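Local coordinates for protein blood group a-and b-cleaving endo-beta-galactosidase (PDB 2YGL) that probably binds carbohydrate through the tandem CBM51 modules of a family 98 glycoside hydrolase that cleaves blood group A and B antigens, at residues Ser46-Phe57 with Thr85-Ala93; Phe239-Ala247 with Asp341-Leu349. One frame throughout, in Å; residues are numbered along the deposited sequence.

Contact 1: residues Ser46-Phe57 with Thr85-Ala93; sequences SLLTSDDKVKYF and TYIGIDQSA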
loop_
_atom_site.group_PDB
_atom_site.type_symbol
_atom_site.label_atom_id
_atom_site.label_comp_id
_atom_site.label_asym_id
_atom_site.label_seq_id
_atom_site.Cartn_x
_atom_site.Cartn_y
_atom_site.Cartn_z
ATOM N N SER A 46 -0.279 31.819 6.976
ATOM C CA SER A 46 0.849 32.343 6.212
ATOM C C SER A 46 2.147 32.350 7.007
ATOM O O SER A 46 2.153 32.586 8.214
ATOM C CB SER A 46 0.550 33.736 5.645
ATOM O OG SER A 46 0.345 34.688 6.669
ATOM N N LEU A 47 3.242 32.086 6.304
ATOM C CA LEU A 47 4.564 32.027 6.910
ATOM C C LEU A 47 5.582 32.767 6.067
ATOM O O LEU A 47 5.428 32.895 4.846
ATOM C CB LEU A 47 5.011 30.572 7.091
ATOM C CG LEU A 47 4.400 29.775 8.245
ATOM C CD1 LEU A 47 4.830 28.308 8.186
ATOM C CD2 LEU A 47 4.778 30.390 9.578
ATOM N N LEU A 48 6.622 33.252 6.735
ATOM C CA LEU A 48 7.768 33.843 6.070
ATOM C C LEU A 48 8.627 32.722 5.492
ATOM O O LEU A 48 9.071 31.830 6.219
ATOM C CB LEU A 48 8.574 34.669 7.074
ATOM C CG LEU A 48 9.439 35.835 6.598
ATOM C CD1 LEU A 48 8.591 36.926 5.954
ATOM C CD2 LEU A 48 10.209 36.397 7.779
ATOM N N THR A 49 8.838 32.754 4.182
ATOM C CA THR A 49 9.704 31.778 3.529
ATOM C C THR A 49 11.070 32.403 3.219
ATOM O O THR A 49 11.397 33.472 3.744
ATOM C CB THR A 49 9.033 31.148 2.272
ATOM O OG1 THR A 49 9.845 30.076 1.781
ATOM C CG2 THR A 49 8.825 32.170 1.166
ATOM N N SER A 50 11.863 31.736 2.383
ATOM C CA SER A 50 13.182 32.236 2.005
ATOM C C SER A 50 13.084 33.582 1.287
ATOM O O SER A 50 12.096 33.861 0.599
ATOM C CB SER A 50 13.921 31.215 1.141
ATOM O OG SER A 50 15.292 31.556 1.045
ATOM N N ASP A 51 14.115 34.409 1.468
ATOM C CA ASP A 51 14.144 35.801 0.993
ATOM C C ASP A 51 13.050 36.686 1.587
ATOM O O ASP A 51 12.687 37.713 1.004
ATOM C CB ASP A 51 14.140 35.880 -0.539
ATOM C CG ASP A 51 15.529 36.030 -1.114
ATOM O OD1 ASP A 51 16.314 35.062 -1.031
ATOM O OD2 ASP A 51 15.840 37.124 -1.629
ATOM N N ASP A 52 12.542 36.287 2.753
ATOM C CA ASP A 52 11.501 37.031 3.472
ATOM C C ASP A 52 10.206 37.236 2.677
ATOM O O ASP A 52 9.471 38.201 2.903
ATOM C CB ASP A 52 12.047 38.368 4.001
ATOM C CG ASP A 52 12.870 38.203 5.266
ATOM O OD1 ASP A 52 12.874 37.092 5.838
ATOM O OD2 ASP A 52 13.505 39.189 5.694
ATOM N N LYS A 53 9.934 36.318 1.752
ATOM C CA LYS A 53 8.676 36.315 1.014
ATOM C C LYS A 53 7.592 35.664 1.874
ATOM O O LYS A 53 7.823 34.622 2.483
ATOM C CB LYS A 53 8.837 35.572 -0.320
ATOM C CG LYS A 53 7.535 35.382 -1.097
ATOM C CD LYS A 53 7.674 34.327 -2.191
ATOM C CE LYS A 53 6.330 33.671 -2.509
ATOM N NZ LYS A 53 5.317 34.634 -3.033
ATOM N N VAL A 54 6.420 36.290 1.931
ATOM C CA VAL A 54 5.280 35.732 2.660
ATOM C C VAL A 54 4.526 34.749 1.761
ATOM O O VAL A 54 4.131 35.094 0.648
ATOM C CB VAL A 54 4.327 36.845 3.177
ATOM C CG1 VAL A 54 3.106 36.248 3.874
ATOM C CG2 VAL A 54 5.064 37.788 4.121
ATOM N N LYS A 55 4.342 33.522 2.245
ATOM C CA LYS A 55 3.590 32.507 1.509
ATOM C C LYS A 55 2.308 32.125 2.246
ATOM O O LYS A 55 2.329 31.863 3.452
ATOM C CB LYS A 55 4.446 31.261 1.263
ATOM C CG LYS A 55 3.894 30.337 0.171
ATOM C CD LYS A 55 4.423 28.911 0.286
ATOM C CE LYS A 55 5.913 28.816 -0.015
ATOM N NZ LYS A 55 6.450 27.457 0.285
ATOM N N TYR A 56 1.201 32.093 1.508
ATOM C CA TYR A 56 -0.107 31.714 2.048
ATOM C C TYR A 56 -0.420 30.246 1.768
ATOM O O TYR A 56 0.031 29.684 0.770
ATOM C CB TYR A 56 -1.204 32.623 1.483
ATOM C CG TYR A 56 -1.094 34.055 1.956
ATOM C CD1 TYR A 56 -0.307 34.982 1.268
ATOM C CD2 TYR A 56 -1.767 34.484 3.100
ATOM C CE1 TYR A 56 -0.194 36.303 1.710
ATOM C CE2 TYR A 56 -1.660 35.800 3.549
ATOM C CZ TYR A 56 -0.874 36.699 2.850
ATOM O OH TYR A 56 -0.770 37.996 3.291
ATOM N N PHE A 57 -1.187 29.630 2.664
ATOM C CA PHE A 57 -1.492 28.204 2.586
ATOM C C PHE A 57 -2.991 27.981 2.736
ATOM O O PHE A 57 -3.605 28.502 3.668
ATOM C CB PHE A 57 -0.769 27.438 3.701
ATOM C CG PHE A 57 0.735 27.465 3.604
ATOM C CD1 PHE A 57 1.464 28.548 4.097
ATOM C CD2 PHE A 57 1.426 26.390 3.051
ATOM C CE1 PHE A 57 2.859 28.567 4.021
ATOM C CE2 PHE A 57 2.821 26.399 2.972
ATOM C CZ PHE A 57 3.537 27.490 3.458
ATOM N N THR A 85 5.206 18.976 6.376
ATOM C CA THR A 85 4.616 20.250 6.802
ATOM C C THR A 85 5.662 21.361 6.886
ATOM O O THR A 85 6.860 21.090 7.011
ATOM C CB THR A 85 3.885 20.124 8.175
ATOM O OG1 THR A 85 3.063 21.276 8.395
ATOM C CG2 THR A 85 4.875 19.981 9.327
ATOM N N TYR A 86 5.196 22.604 6.803
ATOM C CA TYR A 86 6.015 23.773 7.096
ATOM C C TYR A 86 5.627 24.287 8.479
ATOM O O TYR A 86 4.441 24.392 8.795
ATOM C CB TYR A 86 5.784 24.876 6.059
ATOM C CG TYR A 86 6.234 24.528 4.657
ATOM C CD1 TYR A 86 5.387 23.844 3.782
ATOM C CD2 TYR A 86 7.501 24.892 4.200
ATOM C CE1 TYR A 86 5.790 23.523 2.494
ATOM C CE2 TYR A 86 7.916 24.576 2.905
ATOM C CZ TYR A 86 7.053 23.891 2.061
ATOM O OH TYR A 86 7.445 23.571 0.781
ATOM N N ILE A 87 6.622 24.601 9.301
ATOM C CA ILE A 87 6.363 25.119 10.645
ATOM C C ILE A 87 6.939 26.511 10.861
ATOM O O ILE A 87 7.960 26.872 10.280
ATOM C CB ILE A 87 6.867 24.163 11.771
ATOM C CG1 ILE A 87 8.352 23.813 11.578
ATOM C CG2 ILE A 87 5.989 22.918 11.846
ATOM C CD1 ILE A 87 9.022 23.219 12.813
ATOM N N GLY A 88 6.268 27.274 11.716
ATOM C CA GLY A 88 6.707 28.608 12.102
ATOM C C GLY A 88 5.602 29.301 12.869
ATOM O O GLY A 88 4.553 28.712 13.127
ATOM N N ILE A 89 5.843 30.553 13.244
ATOM C CA ILE A 89 4.821 31.371 13.884
ATOM C C ILE A 89 4.071 32.124 12.791
ATOM O O ILE A 89 4.690 32.761 11.937
ATOM C CB ILE A 89 5.428 32.348 14.919
ATOM C CG1 ILE A 89 6.137 31.566 16.031
ATOM C CG2 ILE A 89 4.342 33.253 15.508
ATOM C CD1 ILE A 89 7.019 32.411 16.941
ATOM N N ASP A 90 2.742 32.035 12.815
ATOM C CA ASP A 90 1.912 32.669 11.792
ATOM C C ASP A 90 2.125 34.181 11.719
ATOM O O ASP A 90 2.319 34.843 12.742
ATOM C CB ASP A 90 0.433 32.369 12.029
ATOM C CG ASP A 90 -0.410 32.639 10.802
ATOM O OD1 ASP A 90 -0.469 31.765 9.911
ATOM O OD2 ASP A 90 -1.003 33.730 10.722
ATOM N N GLN A 91 2.084 34.714 10.499
ATOM C CA GLN A 91 2.259 36.147 10.253
ATOM C C GLN A 91 1.209 37.019 10.949
ATOM O O GLN A 91 1.436 38.210 11.156
ATOM C CB GLN A 91 2.271 36.432 8.746
ATOM C CG GLN A 91 3.547 35.986 8.038
ATOM C CD GLN A 91 4.727 36.884 8.350
ATOM O OE1 GLN A 91 5.618 36.514 9.114
ATOM N NE2 GLN A 91 4.731 38.077 7.772
ATOM N N SER A 92 0.078 36.418 11.317
ATOM C CA SER A 92 -1.006 37.124 12.012
ATOM C C SER A 92 -0.780 37.285 13.523
ATOM O O SER A 92 -1.605 37.893 14.214
ATOM C CB SER A 92 -2.343 36.410 11.772
ATOM O OG SER A 92 -2.376 35.158 12.442
ATOM N N ALA A 93 0.323 36.738 14.033
ATOM C CA ALA A 93 0.605 36.756 15.474
ATOM C C ALA A 93 0.786 38.164 16.039
ATOM O O ALA A 93 1.271 39.064 15.351
ATOM C CB ALA A 93 1.834 35.906 15.792
HETATM O O HOH W 1 -2.017 34.616 8.393
#

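Contact 2: residues Phe239-Ala247 with Asp341-Leu349; sequences FNKGLGTVA and DELVLGGAL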
loop_
_atom_site.group_PDB
_atom_site.type_symbol
_atom_site.label_atom_id
_atom_site.label_comp_id
_atom_site.label_asym_id
_atom_site.label_seq_id
_atom_site.Cartn_x
_atom_site.Cartn_y
_atom_site.Cartn_z
ATOM N N PHE A 239 -13.521 -19.130 -9.436
ATOM C CA PHE A 239 -12.838 -17.991 -10.035
ATOM C C PHE A 239 -13.439 -17.662 -11.395
ATOM O O PHE A 239 -13.653 -18.551 -12.219
ATOM C CB PHE A 239 -11.334 -18.264 -10.161
ATOM C CG PHE A 239 -10.583 -18.133 -8.868
ATOM C CD1 PHE A 239 -10.514 -19.197 -7.972
ATOM C CD2 PHE A 239 -9.948 -16.942 -8.540
ATOM C CE1 PHE A 239 -9.822 -19.074 -6.768
ATOM C CE2 PHE A 239 -9.253 -16.809 -7.344
ATOM C CZ PHE A 239 -9.189 -17.878 -6.455
ATOM N N ASN A 240 -13.724 -16.380 -11.614
ATOM C CA ASN A 240 -14.247 -15.902 -12.892
ATOM C C ASN A 240 -13.227 -16.058 -14.012
ATOM O O ASN A 240 -13.583 -16.364 -15.149
ATOM C CB ASN A 240 -14.669 -14.431 -12.793
ATOM C CG ASN A 240 -15.850 -14.208 -11.856
ATOM O OD1 ASN A 240 -16.716 -15.073 -11.698
ATOM N ND2 ASN A 240 -15.895 -13.029 -11.241
ATOM N N LYS A 241 -11.956 -15.835 -13.683
ATOM C CA LYS A 241 -10.887 -15.845 -14.676
ATOM C C LYS A 241 -9.744 -16.762 -14.254
ATOM O O LYS A 241 -9.528 -16.987 -13.063
ATOM C CB LYS A 241 -10.346 -14.424 -14.905
ATOM C CG LYS A 241 -11.391 -13.365 -15.271
ATOM C CD LYS A 241 -11.915 -13.529 -16.696
ATOM C CE LYS A 241 -10.912 -13.056 -17.734
ATOM N NZ LYS A 241 -11.400 -13.364 -19.099
ATOM N N GLY A 242 -9.009 -17.274 -15.238
ATOM C CA GLY A 242 -7.826 -18.083 -14.966
ATOM C C GLY A 242 -7.416 -19.018 -16.087
ATOM O O GLY A 242 -7.937 -18.938 -17.196
ATOM N N LEU A 243 -6.476 -19.908 -15.784
ATOM C CA LEU A 243 -5.931 -20.845 -16.767
ATOM C C LEU A 243 -6.029 -22.280 -16.256
ATOM O O LEU A 243 -5.786 -22.540 -15.076
ATOM C CB LEU A 243 -4.470 -20.504 -17.087
ATOM C CG LEU A 243 -4.169 -19.146 -17.732
ATOM C CD1 LEU A 243 -2.680 -18.812 -17.646
ATOM C CD2 LEU A 243 -4.656 -19.094 -19.177
ATOM N N GLY A 244 -6.381 -23.199 -17.150
ATOM C CA GLY A 244 -6.517 -24.612 -16.806
ATOM C C GLY A 244 -5.594 -25.473 -17.644
ATOM O O GLY A 244 -5.665 -25.457 -18.876
ATOM N N THR A 245 -4.724 -26.219 -16.969
ATOM C CA THR A 245 -3.738 -27.061 -17.646
ATOM C C THR A 245 -3.601 -28.436 -16.989
ATOM O O THR A 245 -4.215 -28.703 -15.953
ATOM C CB THR A 245 -2.351 -26.356 -17.727
ATOM O OG1 THR A 245 -1.501 -27.069 -18.630
ATOM C CG2 THR A 245 -1.680 -26.270 -16.356
ATOM N N VAL A 246 -2.818 -29.307 -17.621
ATOM C CA VAL A 246 -2.423 -30.580 -17.029
ATOM C C VAL A 246 -0.908 -30.577 -16.848
ATOM O O VAL A 246 -0.163 -30.365 -17.807
ATOM C CB VAL A 246 -2.873 -31.791 -17.885
ATOM C CG1 VAL A 246 -2.298 -33.100 -17.331
ATOM C CG2 VAL A 246 -4.397 -31.865 -17.940
ATOM N N ALA A 247 -0.467 -30.793 -15.612
ATOM C CA ALA A 247 0.956 -30.798 -15.279
ATOM C C ALA A 247 1.711 -31.908 -16.007
ATOM O O ALA A 247 1.147 -32.960 -16.312
ATOM C CB ALA A 247 1.147 -30.917 -13.779
ATOM N N ASP A 341 -3.680 -34.140 -11.659
ATOM C CA ASP A 341 -2.697 -33.254 -12.288
ATOM C C ASP A 341 -3.349 -32.051 -12.982
ATOM O O ASP A 341 -2.707 -31.352 -13.770
ATOM C CB ASP A 341 -1.796 -34.035 -13.260
ATOM C CG ASP A 341 -2.581 -34.898 -14.241
ATOM O OD1 ASP A 341 -3.786 -34.649 -14.460
ATOM O OD2 ASP A 341 -1.982 -35.835 -14.807
ATOM N N GLU A 342 -4.621 -31.814 -12.664
ATOM C CA GLU A 342 -5.400 -30.723 -13.249
ATOM C C GLU A 342 -5.110 -29.411 -12.523
ATOM O O GLU A 342 -5.941 -28.914 -11.754
ATOM C CB GLU A 342 -6.898 -31.047 -13.185
ATOM C CG GLU A 342 -7.336 -32.249 -14.021
ATOM C CD GLU A 342 -7.738 -31.876 -15.443
ATOM O OE1 GLU A 342 -8.392 -30.828 -15.637
ATOM O OE2 GLU A 342 -7.411 -32.645 -16.369
ATOM N N LEU A 343 -3.926 -28.857 -12.768
ATOM C CA LEU A 343 -3.504 -27.616 -12.128
ATOM C C LEU A 343 -4.226 -26.427 -12.757
ATOM O O LEU A 343 -4.294 -26.303 -13.978
ATOM C CB LEU A 343 -1.978 -27.449 -12.221
ATOM C CG LEU A 343 -1.289 -26.346 -11.402
ATOM C CD1 LEU A 343 0.140 -26.728 -11.043
ATOM C CD2 LEU A 343 -1.305 -25.004 -12.131
ATOM N N VAL A 344 -4.771 -25.564 -11.906
ATOM C CA VAL A 344 -5.431 -24.346 -12.365
ATOM C C VAL A 344 -4.822 -23.097 -11.727
ATOM O O VAL A 344 -4.381 -23.119 -10.573
ATOM C CB VAL A 344 -6.974 -24.374 -12.138
ATOM C CG1 VAL A 344 -7.643 -25.354 -13.091
ATOM C CG2 VAL A 344 -7.317 -24.708 -10.695
ATOM N N LEU A 345 -4.793 -22.018 -12.498
ATOM C CA LEU A 345 -4.330 -20.729 -12.013
ATOM C C LEU A 345 -5.543 -19.810 -11.883
ATOM O O LEU A 345 -6.073 -19.327 -12.881
ATOM C CB LEU A 345 -3.279 -20.145 -12.966
ATOM C CG LEU A 345 -2.099 -21.046 -13.369
ATOM C CD1 LEU A 345 -1.250 -20.378 -14.430
ATOM C CD2 LEU A 345 -1.241 -21.413 -12.172
ATOM N N GLY A 346 -5.990 -19.599 -10.648
ATOM C CA GLY A 346 -7.188 -18.813 -10.373
ATOM C C GLY A 346 -6.931 -17.320 -10.303
ATOM O O GLY A 346 -6.182 -16.850 -9.441
ATOM N N GLY A 347 -7.553 -16.580 -11.217
ATOM C CA GLY A 347 -7.466 -15.119 -11.238
ATOM C C GLY A 347 -6.174 -14.573 -11.821
ATOM O O GLY A 347 -5.867 -13.393 -11.642
ATOM N N ALA A 348 -5.432 -15.428 -12.530
ATOM C CA ALA A 348 -4.097 -15.098 -13.046
ATOM C C ALA A 348 -4.067 -13.800 -13.845
ATOM O O ALA A 348 -4.768 -13.665 -14.851
ATOM C CB ALA A 348 -3.547 -16.247 -13.880
ATOM N N LEU A 349 -3.250 -12.852 -13.389
ATOM C CA LEU A 349 -3.146 -11.544 -14.036
ATOM C C LEU A 349 -1.735 -10.941 -13.992
ATOM O O LEU A 349 -0.895 -11.346 -13.181
ATOM C CB LEU A 349 -4.189 -10.568 -13.463
ATOM C CG LEU A 349 -4.144 -10.121 -11.997
ATOM C CD1 LEU A 349 -3.118 -9.008 -11.787
ATOM C CD2 LEU A 349 -5.526 -9.643 -11.564
HETATM O O HOH W 2 -6.971 -27.889 -15.265
HETATM O O HOH W 3 0.259 -35.588 -16.249
#

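Contact 1: residues Ser46-Phe57 with Thr85-Ala93
The carboxylate of Asp90 meets Ser46 through OD1, while its other oxygen, OD2, is gripped by Ser92 N, Ser92 OG and a water. The two Ser92 donors reach OD2 from opposite faces of the carboxylate, the hydroxyl OG at 2.6 Å, and the bond from Ser92 N forms an Asx turn at Asp90. The water donates to Asp90 OD2 and accepts from Ser46 OG. Ser46 N bonds to Asp90 OD1 at 2.9 Å, coming on the syn side but 30° out of the carboxylate plane. Next along the chain, Gln91 N donates to Ser46 O at 3.1 Å, tying the start of the hairpin to the type I turn Asp90-Ala93. The Ser46 side chain, with OG between backbone N and carbonyl carbon (chi1 63°), lies against Gln91, its OG 3.3 Å from CB.

Gln91 bends at chi2 (-73°), which carries its amide over the hairpin: NE2 stands 3.7 Å from Val54 CG2. Leu47 sends both methyls along the opposing backbone, CD1 toward Ile87 and Gly88, CD2 against Gly88 C and Ile89 O, 3.3 Å from the latter; the glycine has no side chain to obstruct it. At Tyr86, Phe57 CE2 touches CD1 at 3.7 Å, the ring planes lying obliquely to each other. Lys55, bent at chi3, brings NZ 4.5 Å from the centroid of the Tyr86 ring in an off-centre cation-pi contact. Phe134 meets this tyrosine too.

The hairpin is joined to Tyr86 of strand 82-87 by aromatic and cation-pi contacts, to the Ile87-Ile89 backbone by Leu47, and to the Asp90-Ala93 turn by polar bonds. With donors on both oxygens, the rotation of the Asp90 carboxylate is restrained, and its charged form is probably favoured.

Contact 2: residues Phe239-Ala247 with Asp341-Leu349
Asp341 opens the second segment by receiving Ala247 N on its backbone O at 3.0 Å. Its carboxylate lies against Val246, with OD1 3.6 Å from CG1, and a water links Asp341 OD2 to Ala247 O. At Glu342, centre of an inverse gamma turn, OE2 touches Val246 CG2 at 3.5 Å, while its hydrogen bond is with Thr218 OG1 of helix 217-221. At Leu343, the carbonyl takes Thr245 N almost head-on (C=O...N 173°). Val344 then faces Gly244 in a non-hydrogen-bonded pair, CG1 resting 4.0 Å from Gly244 CA. Leu345 and Leu243 form the antiparallel hydrogen-bonded pair, with N-H...O bonds in both directions, and their CD1 methyls touch at 3.9 Å on the same face of the sheet. Gly346 lays its CA over one face of the Phe239 ring, a CH-pi contact 3.9 Å from the centroid. The chain turns its corner here, and Gly347 N closes the ladder on Lys241 O at 2.7 Å.

Strand 343-352 runs between 242-244 and 262-271, so Leu345 also packs on Ser267 and Val269. Leu343 reaches Ser332 of strand 327-334 and Ile285 of strand 285-292, in the opposing sheet of the sandwich.

In the fold
Contacts 1 and 2 belong to the two successive NPCBM/NEW2 domains, on opposite sides of the chain's centre; their centres are 59 Å apart and their nearest atoms about 34 Å, so neither touches the other. A shared K-G-x-G-T-V-A sequence shortly after each suggests that Phe57 and Phe239 occupy equivalent places in the two modules, and each contact samples a different side of this region. Contact 1 holds an outlying hairpin to the sheet, whereas contact 2 is a strand pairing within one of the two sheets of the second module. In the first module, the Ile89 side chain of contact 1 lies about 7 Å from the calcium ion bound at Val102, Ala152, His155 and Asp159.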